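Local structure of GCN5-related N-acetyltransferase (Kribbella flavida, 4MY0) at residues L22-G30 and G87-R95; G100-L108 and V127-E135. The protein probably transfers an acetyl group from acetyl-CoA to amino groups of aminoglycosides or similar amines. All blocks are in the same frame, centred on the assembly; numbering follows the deposited sequence. Where two conformers were deposited one is given.

Interaction 1 (L22-G30 and G87-R95); sequences LRVRARSFG and GVVVAPEYR. With AC8 ([(2R,3R,4R,5R)-5-(6-amino-9H-purin-9-yl)-3,4-bis(phosphonooxy)tetrahydrofuran-2-yl]methyl (3R)-3-hydroxy-2,2-dimethyl-4-oxo-4-({3-oxo-3-[(2-sulfanylethyl)amino]propyl}amino)butyl dihydrogen diphosphate), chain L.
Arg95 runs along the pantetheine arm of AC8 and ties Arg27 and Ser28, which follow helix 18-26, to the chain leaving strand 78-90. Its CB lies 3.5 Å from O5A of the AC8 diphosphate, and CG and CD pass alongside the pantothenate hydroxyl OAP. From CG to NE the chain runs extended, which delivers NE to Val90 O (2.7 Å) within its own segment. The guanidinium is sandwiched, with C7P of AC8 over the centre of one face and Pro92 CA, nearer the rim, on the other. At its edge NH1 donates to Arg27 O (2.9 Å, N-H...O 153°), coming from above that carbonyl's plane, and more weakly to Ser28 OG. NH2 binds a water that also donates to Arg27 O, and Ser245 of the second subunit. Ser28 OG in turn donates to Val24 O (2.7 Å). Earlier on the strand, Val89 CG1 sits over the Phe29 ring face, 3.9 Å from its centroid, while Val89 CG2 meets Val24 CG1. Val88 O accepts AC8 N4P (2.8 Å), and Val90 N donates to AC8 O9P (3.0 Å). This beta-strand-like pairing of pantetheine amides with a strand edge is the hallmark of the GNAT acetyl-CoA site.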
loop_
_atom_site.group_PDB
_atom_site.type_symbol
_atom_site.label_atom_id
_atom_site.label_comp_id
_atom_site.label_asym_id
_atom_site.label_seq_id
_atom_site.Cartn_x
_atom_site.Cartn_y
_atom_site.Cartn_z
ATOM N N LEU C 22 -23.941 19.107 -18.930
ATOM C CA LEU C 22 -23.703 18.119 -17.874
ATOM C C LEU C 22 -23.500 16.696 -18.401
ATOM O O LEU C 22 -22.690 15.951 -17.841
ATOM C CB LEU C 22 -24.823 18.134 -16.833
ATOM C CG LEU C 22 -24.731 19.287 -15.840
ATOM C CD1 LEU C 22 -25.946 19.296 -14.935
ATOM C CD2 LEU C 22 -23.455 19.178 -15.026
ATOM N N ARG C 23 -24.231 16.316 -19.457
ATOM C CA ARG C 23 -24.010 15.012 -20.091
ATOM C C ARG C 23 -22.597 14.920 -20.637
ATOM O O ARG C 23 -21.902 13.930 -20.414
ATOM C CB ARG C 23 -24.997 14.753 -21.237
ATOM C CG ARG C 23 -24.863 13.328 -21.834
ATOM C CD ARG C 23 -25.090 13.269 -23.352
ATOM N NE ARG C 23 -26.337 13.928 -23.732
ATOM C CZ ARG C 23 -26.407 15.065 -24.421
ATOM N NH1 ARG C 23 -25.302 15.663 -24.842
ATOM N NH2 ARG C 23 -27.590 15.593 -24.708
ATOM N N VAL C 24 -22.170 15.950 -21.362
ATOM C CA VAL C 24 -20.830 15.946 -21.934
ATOM C C VAL C 24 -19.775 15.939 -20.820
ATOM O O VAL C 24 -18.741 15.278 -20.922
ATOM C CB VAL C 24 -20.607 17.153 -22.864
ATOM C CG1 VAL C 24 -19.211 17.088 -23.498
ATOM C CG2 VAL C 24 -21.670 17.191 -23.934
ATOM N N ARG C 25 -20.043 16.673 -19.752
ATOM C CA ARG C 25 -19.116 16.716 -18.636
ATOM C C ARG C 25 -19.005 15.344 -17.965
ATOM O O ARG C 25 -17.906 14.902 -17.652
ATOM C CB ARG C 25 -19.550 17.761 -17.603
ATOM C CG ARG C 25 -18.549 17.922 -16.474
ATOM C CD ARG C 25 -19.142 18.617 -15.237
ATOM N NE ARG C 25 -18.141 18.656 -14.176
ATOM C CZ ARG C 25 -17.818 17.601 -13.427
ATOM N NH1 ARG C 25 -16.879 17.717 -12.499
ATOM N NH2 ARG C 25 -18.423 16.429 -13.613
ATOM N N ALA C 26 -20.140 14.685 -17.729
ATOM C CA ALA C 26 -20.120 13.361 -17.101
ATOM C C ALA C 26 -19.242 12.377 -17.891
ATOM O O ALA C 26 -18.538 11.558 -17.306
ATOM C CB ALA C 26 -21.528 12.823 -16.945
ATOM N N ARG C 27 -19.269 12.476 -19.217
ATOM C CA ARG C 27 -18.491 11.563 -20.064
ATOM C C ARG C 27 -17.061 12.065 -20.268
ATOM O O ARG C 27 -16.307 11.494 -21.062
ATOM C CB ARG C 27 -19.185 11.386 -21.427
ATOM C CG ARG C 27 -20.657 11.046 -21.282
ATOM C CD ARG C 27 -21.305 10.505 -22.549
ATOM N NE ARG C 27 -22.657 10.053 -22.216
ATOM C CZ ARG C 27 -23.343 9.131 -22.882
ATOM N NH1 ARG C 27 -24.559 8.800 -22.479
ATOM N NH2 ARG C 27 -22.817 8.533 -23.945
ATOM N N SER C 28 -16.714 13.147 -19.567
ATOM C CA SER C 28 -15.393 13.759 -19.659
ATOM C C SER C 28 -14.623 13.692 -18.333
ATOM O O SER C 28 -13.457 13.294 -18.309
ATOM C CB SER C 28 -15.521 15.214 -20.106
ATOM O OG SER C 28 -16.046 15.269 -21.411
ATOM N N PHE C 29 -15.287 14.065 -17.243
ATOM C CA PHE C 29 -14.635 14.176 -15.938
ATOM C C PHE C 29 -15.113 13.155 -14.933
ATOM O O PHE C 29 -14.401 12.859 -13.982
ATOM C CB PHE C 29 -14.865 15.569 -15.329
ATOM C CG PHE C 29 -14.209 16.683 -16.101
ATOM C CD1 PHE C 29 -14.728 17.968 -16.062
ATOM C CD2 PHE C 29 -13.072 16.446 -16.858
ATOM C CE1 PHE C 29 -14.119 19.008 -16.772
ATOM C CE2 PHE C 29 -12.453 17.487 -17.572
ATOM C CZ PHE C 29 -12.982 18.761 -17.521
ATOM N N GLY C 30 -16.335 12.659 -15.121
ATOM C CA GLY C 30 -16.951 11.766 -14.163
ATOM C C GLY C 30 -18.307 12.299 -13.731
ATOM O O GLY C 30 -18.653 13.444 -14.038
ATOM N N GLY C 87 -13.475 23.821 -17.164
ATOM C CA GLY C 87 -14.462 22.868 -17.640
ATOM C C GLY C 87 -14.438 22.673 -19.146
ATOM O O GLY C 87 -15.491 22.669 -19.781
ATOM N N VAL C 88 -13.251 22.527 -19.728
ATOM C CA VAL C 88 -13.172 22.270 -21.165
ATOM C C VAL C 88 -13.536 20.814 -21.448
ATOM O O VAL C 88 -12.803 19.911 -21.045
ATOM C CB VAL C 88 -11.772 22.572 -21.725
ATOM C CG1 VAL C 88 -11.779 22.471 -23.279
ATOM C CG2 VAL C 88 -11.344 23.968 -21.300
ATOM N N VAL C 89 -14.665 20.577 -22.130
ATOM C CA VAL C 89 -15.145 19.202 -22.371
ATOM C C VAL C 89 -15.647 19.004 -23.801
ATOM O O VAL C 89 -16.281 19.889 -24.365
ATOM C CB VAL C 89 -16.259 18.791 -21.370
ATOM C CG1 VAL C 89 -15.723 18.847 -19.934
ATOM C CG2 VAL C 89 -17.464 19.700 -21.500
ATOM N N VAL C 90 -15.342 17.850 -24.390
ATOM C CA VAL C 90 -15.853 17.496 -25.721
ATOM C C VAL C 90 -16.438 16.078 -25.652
ATOM O O VAL C 90 -15.828 15.186 -25.031
ATOM C CB VAL C 90 -14.742 17.552 -26.782
ATOM C CG1 VAL C 90 -15.282 17.121 -28.166
ATOM C CG2 VAL C 90 -14.100 18.972 -26.846
ATOM N N ALA C 91 -17.624 15.864 -26.235
ATOM C CA ALA C 91 -18.250 14.526 -26.197
ATOM C C ALA C 91 -17.318 13.488 -26.842
ATOM O O ALA C 91 -16.656 13.797 -27.837
ATOM C CB ALA C 91 -19.607 14.538 -26.894
ATOM N N PRO C 92 -17.251 12.263 -26.270
ATOM C CA PRO C 92 -16.257 11.274 -26.729
ATOM C C PRO C 92 -16.240 11.033 -28.236
ATOM O O PRO C 92 -15.150 10.986 -28.825
ATOM C CB PRO C 92 -16.659 9.994 -25.979
ATOM C CG PRO C 92 -17.222 10.510 -24.671
ATOM C CD PRO C 92 -17.994 11.786 -25.079
ATOM N N GLU C 93 -17.408 10.913 -28.860
ATOM C CA GLU C 93 -17.446 10.590 -30.284
ATOM C C GLU C 93 -17.168 11.828 -31.140
ATOM O O GLU C 93 -17.177 11.754 -32.378
ATOM C CB GLU C 93 -18.777 9.908 -30.667
ATOM C CG GLU C 93 -19.969 10.859 -30.928
ATOM C CD GLU C 93 -20.606 11.410 -29.653
ATOM O OE1 GLU C 93 -21.789 11.837 -29.701
ATOM O OE2 GLU C 93 -19.922 11.440 -28.605
ATOM N N TYR C 94 -16.890 12.960 -30.485
ATOM C CA TYR C 94 -16.535 14.175 -31.223
ATOM C C TYR C 94 -15.090 14.634 -31.008
ATOM O O TYR C 94 -14.685 15.644 -31.577
ATOM C CB TYR C 94 -17.520 15.316 -30.925
ATOM C CG TYR C 94 -18.786 15.191 -31.732
ATOM C CD1 TYR C 94 -18.857 15.704 -33.025
ATOM C CD2 TYR C 94 -19.894 14.519 -31.226
ATOM C CE1 TYR C 94 -20.007 15.570 -33.786
ATOM C CE2 TYR C 94 -21.051 14.374 -31.988
ATOM C CZ TYR C 94 -21.096 14.904 -33.261
ATOM O OH TYR C 94 -22.232 14.760 -34.020
ATOM N N ARG C 95 -14.318 13.892 -30.208
ATOM C CA ARG C 95 -12.912 14.239 -29.943
ATOM C C ARG C 95 -11.985 13.860 -31.098
ATOM O O ARG C 95 -12.280 12.942 -31.859
ATOM C CB ARG C 95 -12.432 13.541 -28.658
ATOM C CG ARG C 95 -13.274 13.879 -27.427
ATOM C CD ARG C 95 -12.921 13.010 -26.201
ATOM N NE ARG C 95 -13.809 13.323 -25.077
ATOM C CZ ARG C 95 -14.074 12.508 -24.056
ATOM N NH1 ARG C 95 -14.897 12.916 -23.100
ATOM N NH2 ARG C 95 -13.532 11.286 -23.990
HETATM N N1A AC8 L . -3.662 13.240 -25.961
HETATM O O1A AC8 L . -9.161 20.063 -31.489
HETATM P P1A AC8 L . -8.792 18.604 -31.264
HETATM C C1B AC8 L . -4.491 16.697 -29.645
HETATM S S1P AC8 L . -8.275 20.683 -19.823
HETATM C C2A AC8 L . -2.786 13.754 -26.844
HETATM O O2A AC8 L . -9.419 17.577 -32.164
HETATM P P2A AC8 L . -10.378 17.667 -29.051
HETATM C C2B AC8 L . -4.910 16.352 -31.056
HETATM O O2B AC8 L . -4.111 15.272 -31.555
HETATM O O2C AC8 L . -5.246 14.988 -33.775
HETATM C C2P AC8 L . -9.034 19.445 -20.932
HETATM N N3A AC8 L . -3.187 14.656 -27.752
HETATM O O3A AC8 L . -9.064 18.317 -29.714
HETATM C C3B AC8 L . -4.644 17.672 -31.786
HETATM O O3B AC8 L . -3.240 17.787 -32.040
HETATM P P3B AC8 L . -2.512 17.503 -33.465
HETATM O O3C AC8 L . -5.812 13.491 -31.836
HETATM C C3P AC8 L . -10.152 18.907 -20.067
HETATM C C4A AC8 L . -4.487 15.058 -27.780
HETATM O O4A AC8 L . -11.604 18.158 -29.790
HETATM C C4B AC8 L . -4.923 18.744 -30.748
HETATM O O4B AC8 L . -4.841 18.079 -29.482
HETATM O O4C AC8 L . -3.553 13.286 -32.940
HETATM P P4C AC8 L . -4.721 14.184 -32.607
HETATM N N4P AC8 L . -10.981 17.840 -20.621
HETATM C C5A AC8 L . -5.401 14.545 -26.873
HETATM O O5A AC8 L . -10.129 16.197 -28.876
HETATM C C5B AC8 L . -6.301 19.378 -30.901
HETATM O O5B AC8 L . -7.207 18.367 -31.329
HETATM C C5P AC8 L . -10.674 16.566 -20.838
HETATM O O5P AC8 L . -9.540 16.142 -20.646
HETATM C C6A AC8 L . -4.962 13.611 -25.941
HETATM N N6A AC8 L . -5.820 13.075 -25.035
HETATM O O6A AC8 L . -10.331 18.338 -27.595
HETATM C C6P AC8 L . -11.810 15.690 -21.314
HETATM N N7A AC8 L . -6.606 15.107 -27.133
HETATM O O7A AC8 L . -2.997 16.162 -33.963
HETATM C C7P AC8 L . -11.426 14.557 -22.277
HETATM C C8A AC8 L . -6.436 15.959 -28.176
HETATM O O8A AC8 L . -2.926 18.673 -34.336
HETATM N N8P AC8 L . -10.974 15.178 -23.526
HETATM N N9A AC8 L . -5.146 15.910 -28.570
HETATM O O9A AC8 L . -1.046 17.489 -33.088
HETATM C C9P AC8 L . -11.617 16.063 -24.284
HETATM O O9P AC8 L . -12.736 16.443 -23.980
HETATM C CAP AC8 L . -10.952 16.583 -25.547
HETATM O OAP AC8 L . -10.269 15.519 -26.211
HETATM C CBP AC8 L . -9.937 17.708 -25.305
HETATM C CCP AC8 L . -9.289 18.058 -26.655
HETATM C CDP AC8 L . -10.638 18.945 -24.754
HETATM C CEP AC8 L . -8.844 17.276 -24.341
HETATM O O HOH W 1 -13.975 9.946 -21.396
#

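Interaction 2 (G100-L108 and V127-E135). With AC8 ([(2R,3R,4R,5R)-5-(6-amino-9H-purin-9-yl)-3,4-bis(phosphonooxy)tetrahydrofuran-2-yl]methyl (3R)-3-hydroxy-2,2-dimethyl-4-oxo-4-({3-oxo-3-[(2-sulfanylethyl)amino]propyl}amino)butyl dihydrogen diphosphate), chain L.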
loop_
_atom_site.group_PDB
_atom_site.type_symbol
_atom_site.label_atom_id
_atom_site.label_comp_id
_atom_site.label_asym_id
_atom_site.label_seq_id
_atom_site.Cartn_x
_atom_site.Cartn_y
_atom_site.Cartn_z
ATOM N N GLY C 100 -12.563 20.663 -30.113
ATOM C CA GLY C 100 -11.961 21.375 -28.991
ATOM C C GLY C 100 -11.200 22.627 -29.408
ATOM O O GLY C 100 -11.218 23.635 -28.701
ATOM N N SER C 101 -10.533 22.565 -30.558
ATOM C CA SER C 101 -9.790 23.706 -31.088
ATOM C C SER C 101 -10.729 24.804 -31.568
ATOM O O SER C 101 -10.446 25.998 -31.415
ATOM C CB SER C 101 -8.891 23.257 -32.252
ATOM O OG SER C 101 -7.850 22.418 -31.786
ATOM N N LEU C 102 -11.845 24.401 -32.161
ATOM C CA LEU C 102 -12.840 25.362 -32.637
ATOM C C LEU C 102 -13.449 26.068 -31.413
ATOM O O LEU C 102 -13.622 27.288 -31.402
ATOM C CB LEU C 102 -13.896 24.628 -33.476
ATOM C CG LEU C 102 -15.059 25.271 -34.253
ATOM C CD1 LEU C 102 -16.234 25.440 -33.371
ATOM C CD2 LEU C 102 -14.703 26.616 -34.930
ATOM N N LEU C 103 -13.744 25.287 -30.381
ATOM C CA LEU C 103 -14.259 25.800 -29.118
ATOM C C LEU C 103 -13.288 26.811 -28.523
ATOM O O LEU C 103 -13.677 27.915 -28.151
ATOM C CB LEU C 103 -14.382 24.648 -28.113
ATOM C CG LEU C 103 -15.415 24.651 -26.981
ATOM C CD1 LEU C 103 -14.895 23.892 -25.756
ATOM C CD2 LEU C 103 -15.934 26.026 -26.606
HETATM N N MSE C 104 -12.030 26.403 -28.387
HETATM C CA MSE C 104 -11.040 27.230 -27.694
HETATM C C MSE C 104 -10.714 28.526 -28.462
HETATM O O MSE C 104 -10.457 29.572 -27.855
HETATM C CB MSE C 104 -9.782 26.419 -27.432
HETATM C CG MSE C 104 -9.918 25.364 -26.324
HETATM SE SE MSE C 104 -10.308 26.285 -24.613
HETATM C CE MSE C 104 -8.828 27.597 -24.645
ATOM N N ARG C 105 -10.733 28.470 -29.792
ATOM C CA ARG C 105 -10.584 29.705 -30.562
ATOM C C ARG C 105 -11.733 30.666 -30.274
ATOM O O ARG C 105 -11.517 31.873 -30.159
ATOM C CB ARG C 105 -10.468 29.423 -32.056
ATOM C CG ARG C 105 -9.122 28.807 -32.408
ATOM C CD ARG C 105 -9.018 28.459 -33.875
ATOM N NE ARG C 105 -7.869 27.582 -34.107
ATOM C CZ ARG C 105 -7.962 26.345 -34.589
ATOM N NH1 ARG C 105 -9.151 25.845 -34.909
ATOM N NH2 ARG C 105 -6.867 25.612 -34.766
ATOM N N GLY C 106 -12.949 30.129 -30.139
ATOM C CA GLY C 106 -14.092 30.945 -29.760
ATOM C C GLY C 106 -13.902 31.495 -28.355
ATOM O O GLY C 106 -14.258 32.640 -28.072
ATOM N N VAL C 107 -13.325 30.679 -27.477
ATOM C CA VAL C 107 -13.038 31.104 -26.109
ATOM C C VAL C 107 -12.025 32.257 -26.054
ATOM O O VAL C 107 -12.228 33.250 -25.338
ATOM C CB VAL C 107 -12.566 29.922 -25.233
ATOM C CG1 VAL C 107 -11.912 30.426 -23.961
ATOM C CG2 VAL C 107 -13.728 29.003 -24.897
ATOM N N LEU C 108 -10.944 32.138 -26.818
ATOM C CA LEU C 108 -9.947 33.206 -26.867
ATOM C C LEU C 108 -10.548 34.479 -27.430
ATOM O O LEU C 108 -10.267 35.580 -26.953
ATOM C CB LEU C 108 -8.758 32.794 -27.721
ATOM C CG LEU C 108 -7.854 31.697 -27.156
ATOM C CD1 LEU C 108 -6.641 31.519 -28.054
ATOM C CD2 LEU C 108 -7.422 32.001 -25.736
ATOM N N VAL C 127 -1.239 19.206 -25.267
ATOM C CA VAL C 127 -1.095 19.318 -26.732
ATOM C C VAL C 127 -2.011 20.376 -27.346
ATOM O O VAL C 127 -1.527 21.281 -28.035
ATOM C CB VAL C 127 -1.277 17.972 -27.465
ATOM C CG1 VAL C 127 -1.065 18.146 -28.982
ATOM C CG2 VAL C 127 -0.308 16.921 -26.915
ATOM N N ILE C 128 -3.320 20.293 -27.075
ATOM C CA ILE C 128 -4.256 21.253 -27.657
ATOM C C ILE C 128 -3.918 22.686 -27.243
ATOM O O ILE C 128 -3.983 23.614 -28.049
ATOM C CB ILE C 128 -5.737 20.922 -27.321
ATOM C CG1 ILE C 128 -6.667 22.000 -27.886
ATOM C CG2 ILE C 128 -5.967 20.787 -25.802
ATOM C CD1 ILE C 128 -8.146 21.570 -27.912
ATOM N N TYR C 129 -3.517 22.866 -25.992
ATOM C CA TYR C 129 -3.268 24.218 -25.493
ATOM C C TYR C 129 -1.984 24.829 -26.052
ATOM O O TYR C 129 -1.954 26.024 -26.371
ATOM C CB TYR C 129 -3.341 24.253 -23.961
ATOM C CG TYR C 129 -4.700 23.791 -23.478
ATOM C CD1 TYR C 129 -5.848 24.521 -23.784
ATOM C CD2 TYR C 129 -4.844 22.599 -22.763
ATOM C CE1 TYR C 129 -7.111 24.094 -23.361
ATOM C CE2 TYR C 129 -6.095 22.165 -22.330
ATOM C CZ TYR C 129 -7.224 22.920 -22.635
ATOM O OH TYR C 129 -8.474 22.499 -22.211
ATOM N N ARG C 130 -0.940 24.020 -26.208
ATOM C CA ARG C 130 0.285 24.514 -26.833
ATOM C C ARG C 130 0.045 24.898 -28.301
ATOM O O ARG C 130 0.573 25.896 -28.769
ATOM C CB ARG C 130 1.410 23.476 -26.705
ATOM C CG ARG C 130 2.003 23.437 -25.301
ATOM C CD ARG C 130 3.106 22.393 -25.146
ATOM N NE ARG C 130 3.837 22.659 -23.906
ATOM C CZ ARG C 130 4.432 21.726 -23.171
ATOM N NH1 ARG C 130 4.382 20.461 -23.557
ATOM N NH2 ARG C 130 5.074 22.062 -22.055
ATOM N N HIS C 131 -0.743 24.098 -29.017
ATOM C CA HIS C 131 -1.121 24.437 -30.392
ATOM C C HIS C 131 -1.839 25.787 -30.450
ATOM O O HIS C 131 -1.698 26.530 -31.416
ATOM C CB HIS C 131 -2.022 23.346 -30.991
ATOM C CG HIS C 131 -1.281 22.137 -31.469
ATOM N ND1 HIS C 131 -0.065 22.218 -32.111
ATOM C CD2 HIS C 131 -1.584 20.820 -31.402
ATOM C CE1 HIS C 131 0.355 21.002 -32.409
ATOM N NE2 HIS C 131 -0.549 20.135 -31.991
ATOM N N LEU C 132 -2.602 26.104 -29.406
ATOM C CA LEU C 132 -3.332 27.380 -29.355
ATOM C C LEU C 132 -2.507 28.526 -28.780
ATOM O O LEU C 132 -2.984 29.666 -28.712
ATOM C CB LEU C 132 -4.608 27.229 -28.523
ATOM C CG LEU C 132 -5.682 26.397 -29.210
ATOM C CD1 LEU C 132 -6.537 25.754 -28.164
ATOM C CD2 LEU C 132 -6.518 27.268 -30.127
ATOM N N GLY C 133 -1.284 28.235 -28.335
ATOM C CA GLY C 133 -0.402 29.294 -27.897
ATOM C C GLY C 133 -0.132 29.399 -26.404
ATOM O O GLY C 133 0.612 30.283 -25.989
ATOM N N TYR C 134 -0.707 28.509 -25.594
ATOM C CA TYR C 134 -0.459 28.543 -24.159
ATOM C C TYR C 134 0.887 27.895 -23.829
ATOM O O TYR C 134 1.344 26.999 -24.548
ATOM C CB TYR C 134 -1.548 27.774 -23.407
ATOM C CG TYR C 134 -2.895 28.474 -23.317
ATOM C CD1 TYR C 134 -3.286 29.119 -22.143
ATOM C CD2 TYR C 134 -3.793 28.455 -24.388
ATOM C CE1 TYR C 134 -4.532 29.744 -22.042
ATOM C CE2 TYR C 134 -5.039 29.070 -24.295
ATOM C CZ TYR C 134 -5.404 29.716 -23.119
ATOM O OH TYR C 134 -6.642 30.344 -23.018
ATOM N N GLU C 135 1.514 28.326 -22.738
ATOM C CA GLU C 135 2.690 27.618 -22.229
ATOM C C GLU C 135 2.675 27.662 -20.710
ATOM O O GLU C 135 2.043 28.550 -20.128
ATOM C CB GLU C 135 3.995 28.225 -22.779
ATOM C CG GLU C 135 5.251 27.334 -22.567
ATOM C CD GLU C 135 4.967 25.849 -22.838
ATOM O OE1 GLU C 135 4.726 25.097 -21.857
ATOM O OE2 GLU C 135 4.960 25.439 -24.028
HETATM N N1A AC8 L . -3.662 13.240 -25.961
HETATM O O1A AC8 L . -9.161 20.063 -31.489
HETATM P P1A AC8 L . -8.792 18.604 -31.264
HETATM C C1B AC8 L . -4.491 16.697 -29.645
HETATM S S1P AC8 L . -8.275 20.683 -19.823
HETATM C C2A AC8 L . -2.786 13.754 -26.844
HETATM O O2A AC8 L . -9.419 17.577 -32.164
HETATM P P2A AC8 L . -10.378 17.667 -29.051
HETATM C C2B AC8 L . -4.910 16.352 -31.056
HETATM O O2B AC8 L . -4.111 15.272 -31.555
HETATM O O2C AC8 L . -5.246 14.988 -33.775
HETATM C C2P AC8 L . -9.034 19.445 -20.932
HETATM N N3A AC8 L . -3.187 14.656 -27.752
HETATM O O3A AC8 L . -9.064 18.317 -29.714
HETATM C C3B AC8 L . -4.644 17.672 -31.786
HETATM O O3B AC8 L . -3.240 17.787 -32.040
HETATM P P3B AC8 L . -2.512 17.503 -33.465
HETATM O O3C AC8 L . -5.812 13.491 -31.836
HETATM C C3P AC8 L . -10.152 18.907 -20.067
HETATM C C4A AC8 L . -4.487 15.058 -27.780
HETATM O O4A AC8 L . -11.604 18.158 -29.790
HETATM C C4B AC8 L . -4.923 18.744 -30.748
HETATM O O4B AC8 L . -4.841 18.079 -29.482
HETATM O O4C AC8 L . -3.553 13.286 -32.940
HETATM P P4C AC8 L . -4.721 14.184 -32.607
HETATM N N4P AC8 L . -10.981 17.840 -20.621
HETATM C C5A AC8 L . -5.401 14.545 -26.873
HETATM O O5A AC8 L . -10.129 16.197 -28.876
HETATM C C5B AC8 L . -6.301 19.378 -30.901
HETATM O O5B AC8 L . -7.207 18.367 -31.329
HETATM C C5P AC8 L . -10.674 16.566 -20.838
HETATM O O5P AC8 L . -9.540 16.142 -20.646
HETATM C C6A AC8 L . -4.962 13.611 -25.941
HETATM N N6A AC8 L . -5.820 13.075 -25.035
HETATM O O6A AC8 L . -10.331 18.338 -27.595
HETATM C C6P AC8 L . -11.810 15.690 -21.314
HETATM N N7A AC8 L . -6.606 15.107 -27.133
HETATM O O7A AC8 L . -2.997 16.162 -33.963
HETATM C C7P AC8 L . -11.426 14.557 -22.277
HETATM C C8A AC8 L . -6.436 15.959 -28.176
HETATM O O8A AC8 L . -2.926 18.673 -34.336
HETATM N N8P AC8 L . -10.974 15.178 -23.526
HETATM N N9A AC8 L . -5.146 15.910 -28.570
HETATM O O9A AC8 L . -1.046 17.489 -33.088
HETATM C C9P AC8 L . -11.617 16.063 -24.284
HETATM O O9P AC8 L . -12.736 16.443 -23.980
HETATM C CAP AC8 L . -10.952 16.583 -25.547
HETATM O OAP AC8 L . -10.269 15.519 -26.211
HETATM C CBP AC8 L . -9.937 17.708 -25.305
HETATM C CCP AC8 L . -9.289 18.058 -26.655
HETATM C CDP AC8 L . -10.638 18.945 -24.754
HETATM C CEP AC8 L . -8.844 17.276 -24.341
#
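The diphosphate-binding helix start of the GNAT fold is where Gly100 and Ser101 meet Ile128, whose CD1 presses to 3.6 Å from Gly100 C. CG1 of Ile128 stands anti to the backbone N (chi1 177°), which sends CD1 straight at the first turn of helix 99-113. A CB on Gly100 would be tight against this methyl and would clash with AC8 O6A. With no side chain in the way, AC8 comes close and Gly100 N donates to O4A at 2.7 Å. Ser101 grips the other phosphate twice at O1A, through OG (2.7 Å) and N (3.0 Å). Together with Gly96 N and Gly98 N, which also bond to AC8, these amides form the family's pyrophosphate-binding loop leading into a helix N terminus, whose dipole is likely to add to the attraction. Deeper in, the helical segments 100-108 and 127-131 cross at 48°, and the contacts there are largely apolar. Met104, modelled as selenomethionine, bends so that its SE meets the Tyr129 ring at its edge, a Met-aromatic contact 5.5 Å from the centroid. Tyr129 has Ile128 CG2 over the centre of one face, and its OH lies 3.0 Å from the coenzyme sulfur S1P. Replacing Tyr129 by an alanine would probably leave the selenium without its aromatic edge, bare the Ile128 methyl and open a gap beside the thiol. Leu132 CD1 packs tightly against Met104 CB (3.4 Å), while its CD2 reaches Arg105 CG. Gly133, with positive phi, then ends the helix in a Schellman motif, and the turn brings Tyr134 back to Met104 and Leu108: its OH, hydrogen-bonded to Ser119, lies 3.3 Å from Leu108 CD2, and Met104 crosses it at about a right angle, CE near the hydroxyl.

From the N terminus, helix 18-26 comes first, and interaction 1 closes the long loop that follows, made of helix 34-49 and strands 53-58 and 61-75, antiparallel to each other, with strand 78-90 returning to the first helix and the residues just after it. The chain then runs through the glycine-rich turn into helix 99-113. Interaction 2 opens there and closes a short loop across strand 118-121, which pairs in parallel with strand 78-90. The two contacts lie in series, neither nested nor crossed. They meet at Val88, whose CB is 3.3 Å from Tyr129 OH, and at Val90, which touches Gly100. AC8 bridges them, tying strand 78-90 and helices 18-26, 99-113 and 126-131 into one coenzyme cleft.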